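Local coordinates for maintenance of ploidy protein MOB1 (PDB 2HJN), which activates the protein kinase DBF2 by binding it, so that CDC15 can phosphorylate DBF2 in late anaphase within the mitotic exit network, at residues Glu75-Ala80 against Gly159-Gly164; Ala80-Asp85 against Phe205-Leu210; Tyr117-Gln122 against Met140-Asp145. All blocks are in the same frame, centred on the assembly; numbering follows the deposited sequence.

How the contacts relate
Contacts 1 and 2 are strung along helix 75-97: contact 1 uses its first turns against the loop that leads into helix 165-187, contact 2 the next turns against helix 198-214. They share Ala80, their centres are about 15 Å apart, and along the chain their segments alternate. Contact 3 is nested in sequence inside the loops closed by both, joining the chain after strand 115-117 to helix 132-147. Its centre lies about 22 Å from that of contact 1 and about 19 Å from that of contact 2, with nearest atoms about 10 and 7 Å away. None of the three lies at the zinc site of Cys101, Cys106, His183 and His188; all belong to packing of the helical Mob1/phocein fold.

Contact 1 (Glu75-Ala80 against Gly159-Gly164); sequences ENEWLA and GTFPEG
The phenyl ring of Phe161 lies against the first turns of helix 75-97, with Asn76 over one face. The CB of Asn76 sits above the middle of the ring in a CH-pi contact, 3.7 Å from the Phe161 ring centroid and only 8° off the ring normal. The two side chains run past each other in opposite directions. Asn76 therefore sends its amide back toward the root of the phenylalanine, where ND2 comes within 3.5 Å of Phe161 CB. The amide plane is turned 55° from the ring, so the two groups do not stack flat, and no hydrogen bond joins the segments. Phe161 holds CG anti to its own carbonyl carbon (chi1 -67°), which carries the ring from the loop toward the helix.

The far end of the ring meets the next residues of the helix. Glu77 crosses the phenylalanine side chain at about a right angle, its aliphatic CG lying 3.9 Å from Phe161 CZ, so on the side chain it is a methylene, not the carboxylate, that touches the ring; the backbone N of Glu77 lies equally near CZ. One turn after Asn76, the methyl of Ala80 comes up to the ring edge near its plane, with CB 4.0 Å from Phe161 CE2. Beyond the two segments, Phe165 of helix 165-187 meets the Phe161 ring and also touches Asn76.

The arrangement is an aromatic side chain from an irregular segment laid on the i, i+1, i+4 surface of a helix. Phe161, three residues ahead of the N-cap Gly164, docks the loop between helices 132-147 and 165-187 onto the start of helix 75-97 in the Mob1/phocein fold.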
loop_
_atom_site.group_PDB
_atom_site.type_symbol
_atom_site.label_atom_id
_atom_site.label_comp_id
_atom_site.label_asym_id
_atom_site.label_seq_id
_atom_site.Cartn_x
_atom_site.Cartn_y
_atom_site.Cartn_z
ATOM N N GLU A 75 -18.541 -11.159 21.630
ATOM C CA GLU A 75 -17.353 -11.847 21.118
ATOM C C GLU A 75 -17.366 -12.091 19.597
ATOM O O GLU A 75 -16.362 -11.822 18.914
ATOM C CB GLU A 75 -17.120 -13.171 21.875
ATOM C CG GLU A 75 -15.960 -14.001 21.336
ATOM C CD GLU A 75 -15.521 -15.142 22.256
ATOM O OE1 GLU A 75 -14.381 -15.117 22.762
ATOM O OE2 GLU A 75 -16.285 -16.100 22.442
ATOM N N ASN A 76 -18.484 -12.632 19.091
ATOM C CA ASN A 76 -18.754 -12.754 17.633
ATOM C C ASN A 76 -18.603 -11.448 16.869
ATOM O O ASN A 76 -18.022 -11.437 15.768
ATOM C CB ASN A 76 -20.164 -13.292 17.383
ATOM C CG ASN A 76 -20.296 -14.760 17.718
ATOM O OD1 ASN A 76 -19.300 -15.458 17.956
ATOM N ND2 ASN A 76 -21.544 -15.244 17.752
ATOM N N GLU A 77 -19.152 -10.350 17.423
ATOM C CA GLU A 77 -19.021 -9.062 16.770
ATOM C C GLU A 77 -17.577 -8.569 16.705
ATOM O O GLU A 77 -17.118 -8.107 15.651
ATOM C CB GLU A 77 -19.907 -8.001 17.403
ATOM C CG GLU A 77 -20.965 -7.536 16.465
ATOM C CD GLU A 77 -21.914 -6.555 17.099
ATOM O OE1 GLU A 77 -21.543 -5.354 17.244
ATOM O OE2 GLU A 77 -23.040 -7.007 17.444
ATOM N N TRP A 78 -16.905 -8.655 17.851
ATOM C CA TRP A 78 -15.501 -8.319 18.008
ATOM C C TRP A 78 -14.644 -9.135 17.012
ATOM O O TRP A 78 -13.825 -8.573 16.271
ATOM C CB TRP A 78 -15.103 -8.595 19.468
ATOM C CG TRP A 78 -13.705 -8.201 19.860
ATOM C CD1 TRP A 78 -12.681 -9.039 20.163
ATOM C CD2 TRP A 78 -13.195 -6.869 19.990
ATOM N NE1 TRP A 78 -11.563 -8.312 20.494
ATOM C CE2 TRP A 78 -11.848 -6.980 20.398
ATOM C CE3 TRP A 78 -13.752 -5.598 19.813
ATOM C CZ2 TRP A 78 -11.037 -5.868 20.619
ATOM C CZ3 TRP A 78 -12.951 -4.481 20.043
ATOM C CH2 TRP A 78 -11.609 -4.625 20.429
ATOM N N LEU A 79 -14.858 -10.443 16.956
ATOM C CA LEU A 79 -14.119 -11.281 15.996
ATOM C C LEU A 79 -14.474 -10.995 14.505
ATOM O O LEU A 79 -13.564 -10.925 13.665
ATOM C CB LEU A 79 -14.232 -12.756 16.347
ATOM C CG LEU A 79 -13.839 -13.234 17.764
ATOM C CD1 LEU A 79 -13.439 -14.707 17.777
ATOM C CD2 LEU A 79 -12.825 -12.386 18.482
ATOM N N ALA A 80 -15.764 -10.755 14.212
ATOM C CA ALA A 80 -16.212 -10.325 12.875
ATOM C C ALA A 80 -15.570 -8.980 12.435
ATOM O O ALA A 80 -15.068 -8.861 11.314
ATOM C CB ALA A 80 -17.753 -10.254 12.804
ATOM N N GLY A 159 -29.989 -8.940 12.551
ATOM C CA GLY A 159 -29.553 -10.290 12.204
ATOM C C GLY A 159 -28.897 -10.948 13.404
ATOM O O GLY A 159 -28.564 -10.282 14.385
ATOM N N THR A 160 -28.720 -12.265 13.327
ATOM C CA THR A 160 -27.904 -13.010 14.302
ATOM C C THR A 160 -26.736 -13.786 13.637
ATOM O O THR A 160 -26.723 -13.988 12.429
ATOM C CB THR A 160 -28.766 -14.000 15.115
ATOM O OG1 THR A 160 -29.531 -14.781 14.199
ATOM C CG2 THR A 160 -29.719 -13.255 16.095
ATOM N N PHE A 161 -25.756 -14.197 14.438
ATOM C CA PHE A 161 -24.656 -15.025 13.948
ATOM C C PHE A 161 -25.075 -16.502 14.028
ATOM O O PHE A 161 -25.775 -16.890 14.994
ATOM C CB PHE A 161 -23.417 -14.801 14.805
ATOM C CG PHE A 161 -22.839 -13.430 14.691
ATOM C CD1 PHE A 161 -23.284 -12.398 15.527
ATOM C CD2 PHE A 161 -21.805 -13.175 13.789
ATOM C CE1 PHE A 161 -22.746 -11.113 15.435
ATOM C CE2 PHE A 161 -21.242 -11.895 13.690
ATOM C CZ PHE A 161 -21.714 -10.863 14.501
ATOM N N PRO A 162 -24.622 -17.343 13.067
ATOM C CA PRO A 162 -25.010 -18.766 13.118
ATOM C C PRO A 162 -24.323 -19.510 14.276
ATOM O O PRO A 162 -23.279 -19.062 14.788
ATOM C CB PRO A 162 -24.502 -19.324 11.784
ATOM C CG PRO A 162 -23.308 -18.443 11.458
ATOM C CD PRO A 162 -23.731 -17.054 11.925
ATOM N N GLU A 163 -24.868 -20.657 14.665
ATOM C CA GLU A 163 -24.202 -21.467 15.671
ATOM C C GLU A 163 -22.928 -21.953 15.046
ATOM O O GLU A 163 -22.911 -22.278 13.852
ATOM C CB GLU A 163 -25.075 -22.660 16.150
ATOM C CG GLU A 163 -26.212 -22.239 17.098
ATOM C CD GLU A 163 -26.942 -23.426 17.758
ATOM O OE1 GLU A 163 -26.310 -24.096 18.631
ATOM O OE2 GLU A 163 -28.134 -23.653 17.398
ATOM N N GLY A 164 -21.875 -22.006 15.863
ATOM C CA GLY A 164 -20.538 -22.442 15.453
ATOM C C GLY A 164 -19.737 -21.361 14.720
ATOM O O GLY A 164 -18.678 -21.644 14.162
#

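Contact 2 (Ala80-Asp85 against Phe205-Leu210); sequences AVHCVD and FRHFCL
His82 and His207 meet between helices 75-97 and 198-214, and this pair alone bridges the two segments. The aromatic contact is made at the borders of the rings, without stacking: the ring centroids of His82 and His207 are 6.0 Å apart and the planes stand at 79°. The nearest atoms are His82 ND1 and His207 CE1, 4.1 Å apart, with CE1 arriving at the edge of the His82 ring near its plane. The two side chains cross at about a right angle. His207 reaches across by holding CG anti to its backbone N (chi1 -176°). The backbones remain well separated, with the CA atoms of His82 and Phe208 the nearest across the contact at 8.9 Å.

No hydrogen bond links the two segments. The polar partner of His207 lies outside both: NE2 is hydrogen-bonded to the carbonyl oxygen of Ala66, which ties this imidazole to the chain preceding helix 75-97.

Further aromatic side chains pack on both rings. Phe211, one turn beyond His207, stacks on His82, and Trp78 meets the same imidazole from a turn earlier on its own helix. Phe86 stands edge-to-face with His207.

Only 51 Å² is buried directly between the segments, so the histidine pair is a slight contact; Phe211 on His82 and Phe86 on His207 also join the two helices. Because a carbonyl oxygen can only accept, His207 NE2 donates to Ala66 O and so bears hydrogen. With His82 ND1 4.4 Å from His207 NE2, a charge on both rings would probably be unfavourable, and the pairing is consistent with at least one being neutral.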
loop_
_atom_site.group_PDB
_atom_site.type_symbol
_atom_site.label_atom_id
_atom_site.label_comp_id
_atom_site.label_asym_id
_atom_site.label_seq_id
_atom_site.Cartn_x
_atom_site.Cartn_y
_atom_site.Cartn_z
ATOM N N ALA A 80 -15.764 -10.755 14.212
ATOM C CA ALA A 80 -16.212 -10.325 12.875
ATOM C C ALA A 80 -15.570 -8.980 12.435
ATOM O O ALA A 80 -15.068 -8.861 11.314
ATOM C CB ALA A 80 -17.753 -10.254 12.804
ATOM N N VAL A 81 -15.615 -7.973 13.298
ATOM C CA VAL A 81 -14.930 -6.685 13.045
ATOM C C VAL A 81 -13.461 -6.872 12.696
ATOM O O VAL A 81 -13.012 -6.362 11.672
ATOM C CB VAL A 81 -15.067 -5.656 14.207
ATOM C CG1 VAL A 81 -14.118 -4.424 14.003
ATOM C CG2 VAL A 81 -16.512 -5.177 14.291
ATOM N N HIS A 82 -12.718 -7.598 13.530
ATOM C CA HIS A 82 -11.305 -7.787 13.276
ATOM C C HIS A 82 -10.954 -8.677 12.101
ATOM O O HIS A 82 -9.908 -8.484 11.511
ATOM C CB HIS A 82 -10.567 -8.229 14.531
ATOM C CG HIS A 82 -10.567 -7.167 15.581
ATOM N ND1 HIS A 82 -9.558 -6.237 15.699
ATOM C CD2 HIS A 82 -11.511 -6.821 16.481
ATOM C CE1 HIS A 82 -9.863 -5.383 16.657
ATOM N NE2 HIS A 82 -11.041 -5.717 17.153
ATOM N N CYS A 83 -11.795 -9.670 11.793
ATOM C CA CYS A 83 -11.562 -10.516 10.624
ATOM C C CYS A 83 -11.639 -9.688 9.314
ATOM O O CYS A 83 -10.781 -9.813 8.461
ATOM C CB CYS A 83 -12.544 -11.707 10.642
ATOM S SG CYS A 83 -12.205 -13.013 9.449
ATOM N N VAL A 84 -12.641 -8.817 9.166
ATOM C CA VAL A 84 -12.701 -7.913 7.987
ATOM C C VAL A 84 -11.520 -6.918 7.976
ATOM O O VAL A 84 -10.925 -6.679 6.923
ATOM C CB VAL A 84 -14.034 -7.152 7.870
ATOM C CG1 VAL A 84 -13.986 -6.109 6.767
ATOM C CG2 VAL A 84 -15.230 -8.122 7.658
ATOM N N ASP A 85 -11.177 -6.361 9.140
ATOM C CA ASP A 85 -9.978 -5.505 9.241
ATOM C C ASP A 85 -8.682 -6.235 8.842
ATOM O O ASP A 85 -7.828 -5.630 8.205
ATOM C CB ASP A 85 -9.780 -4.974 10.659
ATOM C CG ASP A 85 -10.867 -3.956 11.089
ATOM O OD1 ASP A 85 -11.607 -3.400 10.206
ATOM O OD2 ASP A 85 -10.952 -3.712 12.330
ATOM N N PHE A 205 1.083 -8.218 11.001
ATOM C CA PHE A 205 1.287 -9.627 11.313
ATOM C C PHE A 205 1.321 -9.906 12.843
ATOM O O PHE A 205 0.763 -10.925 13.303
ATOM C CB PHE A 205 2.584 -10.074 10.640
ATOM C CG PHE A 205 2.928 -11.534 10.841
ATOM C CD1 PHE A 205 2.230 -12.517 10.166
ATOM C CD2 PHE A 205 3.979 -11.906 11.686
ATOM C CE1 PHE A 205 2.535 -13.875 10.344
ATOM C CE2 PHE A 205 4.330 -13.274 11.885
ATOM C CZ PHE A 205 3.611 -14.251 11.222
ATOM N N ARG A 206 2.005 -9.032 13.586
ATOM C CA ARG A 206 2.069 -9.121 15.033
ATOM C C ARG A 206 0.648 -9.054 15.630
ATOM O O ARG A 206 0.312 -9.844 16.501
ATOM C CB ARG A 206 2.934 -7.968 15.608
ATOM C CG ARG A 206 2.885 -7.793 17.182
ATOM C CD ARG A 206 3.798 -6.617 17.724
ATOM N NE ARG A 206 3.181 -5.277 17.615
ATOM C CZ ARG A 206 3.730 -4.228 16.976
ATOM N NH1 ARG A 206 4.914 -4.361 16.365
ATOM N NH2 ARG A 206 3.104 -3.048 16.941
ATOM N N HIS A 207 -0.149 -8.077 15.196
ATOM C CA HIS A 207 -1.527 -7.888 15.683
ATOM C C HIS A 207 -2.417 -9.098 15.283
ATOM O O HIS A 207 -3.259 -9.567 16.089
ATOM C CB HIS A 207 -2.060 -6.518 15.202
ATOM C CG HIS A 207 -3.437 -6.172 15.714
ATOM N ND1 HIS A 207 -4.400 -5.575 14.922
ATOM C CD2 HIS A 207 -4.020 -6.356 16.926
ATOM C CE1 HIS A 207 -5.504 -5.396 15.623
ATOM N NE2 HIS A 207 -5.305 -5.867 16.841
ATOM N N PHE A 208 -2.199 -9.631 14.070
ATOM C CA PHE A 208 -2.918 -10.835 13.582
ATOM C C PHE A 208 -2.650 -12.028 14.532
ATOM O O PHE A 208 -3.580 -12.686 14.984
ATOM C CB PHE A 208 -2.475 -11.142 12.130
ATOM C CG PHE A 208 -3.188 -12.317 11.476
ATOM C CD1 PHE A 208 -4.268 -12.104 10.621
ATOM C CD2 PHE A 208 -2.733 -13.628 11.661
ATOM C CE1 PHE A 208 -4.944 -13.206 9.967
ATOM C CE2 PHE A 208 -3.365 -14.734 11.021
ATOM C CZ PHE A 208 -4.471 -14.521 10.154
ATOM N N CYS A 209 -1.367 -12.258 14.853
ATOM C CA CYS A 209 -0.926 -13.366 15.695
ATOM C C CYS A 209 -1.324 -13.215 17.163
ATOM O O CYS A 209 -1.652 -14.206 17.789
ATOM C CB CYS A 209 0.590 -13.581 15.586
ATOM S SG CYS A 209 1.121 -14.163 13.932
ATOM N N LEU A 210 -1.248 -12.011 17.720
ATOM C CA LEU A 210 -1.716 -11.780 19.090
ATOM C C LEU A 210 -3.219 -11.990 19.243
ATOM O O LEU A 210 -3.679 -12.565 20.244
ATOM C CB LEU A 210 -1.333 -10.372 19.578
ATOM C CG LEU A 210 0.157 -10.173 19.796
ATOM C CD1 LEU A 210 0.471 -8.666 19.917
ATOM C CD2 LEU A 210 0.570 -10.959 21.060
#

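Contact 3 (Tyr117-Gln122 against Met140-Asp145); sequences YLWAFQ and MRWCQD
Trp119 reaches from the chain after strand 115-117 to Trp142 on helix 132-147, and the indole of Trp119 makes the approach with its benzo end. From CB, the side chain leaves with CG anti to the backbone N (chi1 -169°), which projects the ring system away from its own backbone and toward helix 132-147. On the pyrrole side, CD1 lies over one face of the Phe121 ring, 3.9 Å above its plane and offset toward the rim. This places the phenyl two residues later beside the indole edge. Farther out, CZ2 approaches Trp142 CB to 4.0 Å. The tip, CH2, makes the closest approach, 3.9 Å from Trp142 CB, and lies 4.2 Å from Trp142 CG.

The Trp142 methylene thus sits at the edge of the Trp119 ring, near its plane. The rings form an offset edge-to-face pair, with the edge of Trp119 turned toward the face of Trp142. The six-membered ring of Trp119 and the five-membered ring of Trp142 have centroids 5.9 Å apart and planes at 75°.

Arg176 of helix 165-187 makes a cation-pi contact with Trp142 and also touches Trp119. Cys138 and Leu139 of helix 132-147 pack against Trp119 as well. The contact between the segments is apolar and aromatic, without a hydrogen bond across it; the charge nearby is that of Arg176, which the pi face of Trp142 would probably favour.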
loop_
_atom_site.group_PDB
_atom_site.type_symbol
_atom_site.label_atom_id
_atom_site.label_comp_id
_atom_site.label_asym_id
_atom_site.label_seq_id
_atom_site.Cartn_x
_atom_site.Cartn_y
_atom_site.Cartn_z
ATOM N N TYR A 117 0.867 -24.640 -0.675
ATOM C CA TYR A 117 -0.564 -24.574 -0.339
ATOM C C TYR A 117 -1.445 -24.735 -1.553
ATOM O O TYR A 117 -1.163 -24.172 -2.585
ATOM C CB TYR A 117 -0.926 -23.261 0.395
ATOM C CG TYR A 117 -0.046 -23.024 1.598
ATOM C CD1 TYR A 117 0.940 -22.062 1.577
ATOM C CD2 TYR A 117 -0.186 -23.811 2.746
ATOM C CE1 TYR A 117 1.769 -21.868 2.724
ATOM C CE2 TYR A 117 0.584 -23.609 3.858
ATOM C CZ TYR A 117 1.566 -22.662 3.844
ATOM O OH TYR A 117 2.356 -22.493 4.959
ATOM N N LEU A 118 -2.527 -25.491 -1.406
ATOM C CA LEU A 118 -3.351 -25.934 -2.526
ATOM C C LEU A 118 -4.754 -25.354 -2.431
ATOM O O LEU A 118 -5.196 -24.977 -1.329
ATOM C CB LEU A 118 -3.419 -27.481 -2.544
ATOM C CG LEU A 118 -2.154 -28.304 -2.408
ATOM C CD1 LEU A 118 -2.469 -29.823 -2.239
ATOM C CD2 LEU A 118 -1.217 -28.115 -3.566
ATOM N N TRP A 119 -5.444 -25.239 -3.579
ATOM C CA TRP A 119 -6.827 -24.680 -3.627
ATOM C C TRP A 119 -7.793 -25.669 -4.267
ATOM O O TRP A 119 -7.522 -26.185 -5.342
ATOM C CB TRP A 119 -6.883 -23.353 -4.436
ATOM C CG TRP A 119 -8.199 -22.573 -4.320
ATOM C CD1 TRP A 119 -9.178 -22.433 -5.278
ATOM C CD2 TRP A 119 -8.678 -21.891 -3.163
ATOM N NE1 TRP A 119 -10.205 -21.677 -4.784
ATOM C CE2 TRP A 119 -9.934 -21.348 -3.483
ATOM C CE3 TRP A 119 -8.150 -21.679 -1.871
ATOM C CZ2 TRP A 119 -10.679 -20.602 -2.570
ATOM C CZ3 TRP A 119 -8.893 -20.943 -0.951
ATOM C CH2 TRP A 119 -10.144 -20.411 -1.305
ATOM N N ALA A 120 -8.922 -25.904 -3.596
ATOM C CA ALA A 120 -10.051 -26.615 -4.215
ATOM C C ALA A 120 -11.006 -25.633 -4.874
ATOM O O ALA A 120 -11.581 -24.735 -4.218
ATOM C CB ALA A 120 -10.774 -27.444 -3.220
ATOM N N PHE A 121 -11.151 -25.804 -6.186
ATOM C CA PHE A 121 -11.928 -24.902 -7.015
ATOM C C PHE A 121 -13.439 -25.147 -6.865
ATOM O O PHE A 121 -14.213 -24.201 -6.868
ATOM C CB PHE A 121 -11.508 -25.047 -8.492
ATOM C CG PHE A 121 -10.276 -24.280 -8.834
ATOM C CD1 PHE A 121 -9.049 -24.924 -8.946
ATOM C CD2 PHE A 121 -10.324 -22.914 -8.973
ATOM C CE1 PHE A 121 -7.904 -24.203 -9.228
ATOM C CE2 PHE A 121 -9.175 -22.180 -9.249
ATOM C CZ PHE A 121 -7.970 -22.828 -9.380
ATOM N N GLN A 122 -13.827 -26.419 -6.739
ATOM C CA GLN A 122 -15.205 -26.826 -6.431
ATOM C C GLN A 122 -15.277 -27.417 -5.015
ATOM O O GLN A 122 -14.485 -28.284 -4.678
ATOM C CB GLN A 122 -15.671 -27.846 -7.458
HETATM N N MSE A 140 -8.859 -14.584 -1.612
HETATM C CA MSE A 140 -9.377 -13.261 -1.172
HETATM C C MSE A 140 -10.801 -13.041 -1.659
HETATM O O MSE A 140 -11.625 -12.554 -0.900
HETATM C CB MSE A 140 -8.494 -12.129 -1.676
HETATM C CG MSE A 140 -7.070 -12.186 -1.118
HETATM SE SE MSE A 140 -6.919 -11.974 0.870
HETATM C CE MSE A 140 -6.704 -10.041 0.778
ATOM N N ARG A 141 -11.102 -13.381 -2.916
ATOM C CA ARG A 141 -12.495 -13.304 -3.432
ATOM C C ARG A 141 -13.428 -14.251 -2.647
ATOM O O ARG A 141 -14.574 -13.930 -2.434
ATOM C CB ARG A 141 -12.601 -13.641 -4.945
ATOM C CG ARG A 141 -12.038 -12.579 -5.971
ATOM C CD ARG A 141 -12.399 -11.081 -5.729
ATOM N NE ARG A 141 -11.670 -10.428 -4.616
ATOM C CZ ARG A 141 -10.411 -10.020 -4.627
ATOM N NH1 ARG A 141 -9.614 -10.197 -5.671
ATOM N NH2 ARG A 141 -9.922 -9.438 -3.546
ATOM N N TRP A 142 -12.926 -15.415 -2.248
ATOM C CA TRP A 142 -13.710 -16.332 -1.366
ATOM C C TRP A 142 -14.007 -15.678 0.018
ATOM O O TRP A 142 -15.138 -15.794 0.563
ATOM C CB TRP A 142 -13.023 -17.711 -1.213
ATOM C CG TRP A 142 -13.751 -18.622 -0.241
ATOM C CD1 TRP A 142 -14.789 -19.471 -0.504
ATOM C CD2 TRP A 142 -13.479 -18.725 1.144
ATOM N NE1 TRP A 142 -15.167 -20.137 0.653
ATOM C CE2 TRP A 142 -14.386 -19.679 1.687
ATOM C CE3 TRP A 142 -12.517 -18.143 1.985
ATOM C CZ2 TRP A 142 -14.395 -20.010 3.040
ATOM C CZ3 TRP A 142 -12.557 -18.458 3.362
ATOM C CH2 TRP A 142 -13.462 -19.407 3.860
ATOM N N CYS A 143 -13.010 -14.989 0.588
ATOM C CA CYS A 143 -13.245 -14.290 1.864
ATOM C C CYS A 143 -14.356 -13.234 1.748
ATOM O O CYS A 143 -15.210 -13.139 2.636
ATOM C CB CYS A 143 -11.950 -13.655 2.415
ATOM S SG CYS A 143 -10.731 -14.847 2.961
ATOM N N GLN A 144 -14.299 -12.417 0.693
ATOM C CA GLN A 144 -15.329 -11.408 0.426
ATOM C C GLN A 144 -16.719 -12.022 0.258
ATOM O O GLN A 144 -17.695 -11.464 0.749
ATOM C CB GLN A 144 -14.983 -10.528 -0.802
ATOM C CG GLN A 144 -13.736 -9.677 -0.598
ATOM C CD GLN A 144 -13.548 -8.681 -1.690
ATOM O OE1 GLN A 144 -13.193 -9.056 -2.818
ATOM N NE2 GLN A 144 -13.824 -7.388 -1.389
ATOM N N ASP A 145 -16.811 -13.151 -0.447
ATOM C CA ASP A 145 -18.062 -13.879 -0.530
ATOM C C ASP A 145 -18.578 -14.326 0.838
ATOM O O ASP A 145 -19.788 -14.312 1.054
ATOM C CB ASP A 145 -18.002 -15.064 -1.519
ATOM C CG ASP A 145 -17.803 -14.621 -2.979
ATOM O OD1 ASP A 145 -18.136 -13.460 -3.351
ATOM O OD2 ASP A 145 -17.308 -15.456 -3.762
#